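Local coordinates for protein trans-4-hydroxy-L-proline dehydratase (Clostridioides difficile 70-100-2010, PDB 6VXC) that dehydrates trans-4-hydroxy-L-proline to (S)-1-pyrroline-5-carboxylate by glycyl radical chemistry, a step in the anaerobic breakdown of this amino acid, at residues 581-586 with 629-634. Residues are numbered along the deposited sequence; the frame is centred on the assembly and turned at random.
Sequences SLTAIK and DDYADE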
loop_
_atom_site.group_PDB
_atom_site.type_symbol
_atom_site.label_atom_id
_atom_site.label_comp_id
_atom_site.label_asym_id
_atom_site.label_seq_id
_atom_site.Cartn_x
_atom_site.Cartn_y
_atom_site.Cartn_z
ATOM N N SER A 581 -3.686 -23.264 14.648
ATOM C CA SER A 581 -4.995 -23.829 14.993
ATOM C C SER A 581 -5.161 -25.231 14.418
ATOM O O SER A 581 -5.532 -26.163 15.138
ATOM C CB SER A 581 -6.120 -22.916 14.511
ATOM O OG SER A 581 -6.159 -21.726 15.269
ATOM N N LEU A 582 -4.891 -25.399 13.121
ATOM C CA LEU A 582 -5.007 -26.726 12.520
ATOM C C LEU A 582 -3.956 -27.675 13.078
ATOM O O LEU A 582 -4.220 -28.870 13.248
ATOM C CB LEU A 582 -4.902 -26.626 11.001
ATOM C CG LEU A 582 -6.155 -26.208 10.221
ATOM C CD1 LEU A 582 -5.822 -25.937 8.747
ATOM C CD2 LEU A 582 -7.253 -27.263 10.338
ATOM N N THR A 583 -2.757 -27.157 13.366
ATOM C CA THR A 583 -1.747 -27.975 14.023
ATOM C C THR A 583 -2.232 -28.439 15.390
ATOM O O THR A 583 -2.062 -29.606 15.754
ATOM C CB THR A 583 -0.420 -27.207 14.154
ATOM O OG1 THR A 583 0.106 -26.885 12.865
ATOM C CG2 THR A 583 0.618 -28.058 14.898
ATOM N N ALA A 584 -2.861 -27.544 16.154
ATOM C CA ALA A 584 -3.373 -27.938 17.463
ATOM C C ALA A 584 -4.413 -29.051 17.347
ATOM O O ALA A 584 -4.458 -29.967 18.177
ATOM C CB ALA A 584 -3.967 -26.723 18.180
ATOM N N ILE A 585 -5.270 -28.971 16.340
ATOM C CA ILE A 585 -6.300 -29.986 16.164
ATOM C C ILE A 585 -5.682 -31.320 15.761
ATOM O O ILE A 585 -5.990 -32.364 16.345
ATOM C CB ILE A 585 -7.353 -29.510 15.148
ATOM C CG1 ILE A 585 -8.147 -28.320 15.717
ATOM C CG2 ILE A 585 -8.245 -30.679 14.742
ATOM C CD1 ILE A 585 -9.123 -27.683 14.705
ATOM N N LYS A 586 -4.785 -31.305 14.773
ATOM C CA LYS A 586 -4.163 -32.547 14.336
ATOM C C LYS A 586 -3.417 -33.223 15.481
ATOM O O LYS A 586 -3.568 -34.427 15.712
ATOM C CB LYS A 586 -3.209 -32.268 13.182
ATOM C CG LYS A 586 -2.512 -33.498 12.646
ATOM C CD LYS A 586 -1.561 -33.071 11.549
ATOM C CE LYS A 586 -1.050 -34.234 10.773
ATOM N NZ LYS A 586 -0.205 -33.731 9.651
ATOM N N ASP A 629 9.947 -26.283 12.981
ATOM C CA ASP A 629 9.343 -27.555 13.373
ATOM C C ASP A 629 8.419 -28.022 12.248
ATOM O O ASP A 629 7.348 -27.445 12.043
ATOM C CB ASP A 629 8.581 -27.390 14.687
ATOM C CG ASP A 629 7.995 -28.690 15.208
ATOM O OD1 ASP A 629 7.897 -29.677 14.452
ATOM O OD2 ASP A 629 7.623 -28.707 16.398
ATOM N N ASP A 630 8.827 -29.086 11.539
ATOM C CA ASP A 630 8.100 -29.539 10.353
ATOM C C ASP A 630 6.695 -30.051 10.668
ATOM O O ASP A 630 5.840 -30.036 9.783
ATOM C CB ASP A 630 8.913 -30.614 9.622
ATOM C CG ASP A 630 10.024 -30.021 8.764
ATOM O OD1 ASP A 630 9.880 -28.868 8.287
ATOM O OD2 ASP A 630 11.060 -30.690 8.613
ATOM N N TYR A 631 6.419 -30.471 11.901
ATOM C CA TYR A 631 5.049 -30.862 12.231
ATOM C C TYR A 631 4.096 -29.693 12.013
ATOM O O TYR A 631 3.024 -29.845 11.414
ATOM C CB TYR A 631 4.955 -31.353 13.673
ATOM C CG TYR A 631 3.653 -32.050 13.970
ATOM C CD1 TYR A 631 2.509 -31.332 14.270
ATOM C CD2 TYR A 631 3.571 -33.439 13.941
ATOM C CE1 TYR A 631 1.318 -31.966 14.535
ATOM C CE2 TYR A 631 2.377 -34.090 14.213
ATOM C CZ TYR A 631 1.252 -33.339 14.504
ATOM O OH TYR A 631 0.056 -33.945 14.779
ATOM N N ALA A 632 4.484 -28.503 12.480
ATOM C CA ALA A 632 3.666 -27.322 12.244
ATOM C C ALA A 632 3.906 -26.743 10.847
ATOM O O ALA A 632 2.960 -26.330 10.167
ATOM C CB ALA A 632 3.963 -26.262 13.306
ATOM N N ASP A 633 5.160 -26.731 10.392
ATOM C CA ASP A 633 5.475 -26.031 9.154
ATOM C C ASP A 633 4.913 -26.736 7.926
ATOM O O ASP A 633 4.597 -26.074 6.933
ATOM C CB ASP A 633 6.986 -25.861 9.008
ATOM C CG ASP A 633 7.575 -24.923 10.056
ATOM O OD1 ASP A 633 6.800 -24.290 10.804
ATOM O OD2 ASP A 633 8.817 -24.802 10.094
ATOM N N GLU A 634 4.790 -28.064 7.963
ATOM C CA GLU A 634 4.162 -28.763 6.849
ATOM C C GLU A 634 2.689 -28.407 6.738
ATOM O O GLU A 634 2.122 -28.426 5.639
ATOM C CB GLU A 634 4.307 -30.277 7.015
ATOM C CG GLU A 634 5.682 -30.796 6.722
ATOM C CD GLU A 634 5.809 -32.287 6.975
ATOM O OE1 GLU A 634 4.811 -32.917 7.407
ATOM O OE2 GLU A 634 6.914 -32.821 6.748
HETATM O O HOH W 1 2.095 -32.235 10.433
#
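T583 faces A632 and Y631 where helix 575-591 meets the first turn of helix 630-647, the CA atoms of T583 and A632 lying 5.7 Å apart. Its two branches share the work: OG1, which hydrogen-bonds to the carbonyl of T579 in its own helix, rests 3.6 Å from A632 CA, whereas CG2 lies near the plane of the Y631 ring, at its edge, 3.8 Å from CD1. One turn later K586 runs an extended chain across the phenol end of Y631 at a slant, its CG 3.4 Å from Y631 OH. With CG of Y631 anti to the backbone N (chi1 -167°), the ring reaches across to helix 575-591, and its hydroxyl is hydrogen-bonded to D591 farther along that helix. The ammonium of K586 donates to a water (NZ to O 2.9 Å), which in turn donates to the carbonyl O of Y631 and sits over the centre of the ring; direct cation-pi attraction is weak at best. D629 is the N-cap of the second helix: its OD1 accepts from Y631 N (3.1 Å), the donor lying 37° out of the carboxylate plane. Away from the catalytic residues, the short helical segments run at 124° to each other, a helix-helix crossing within the PFL-like region, packed about an N-capped first turn.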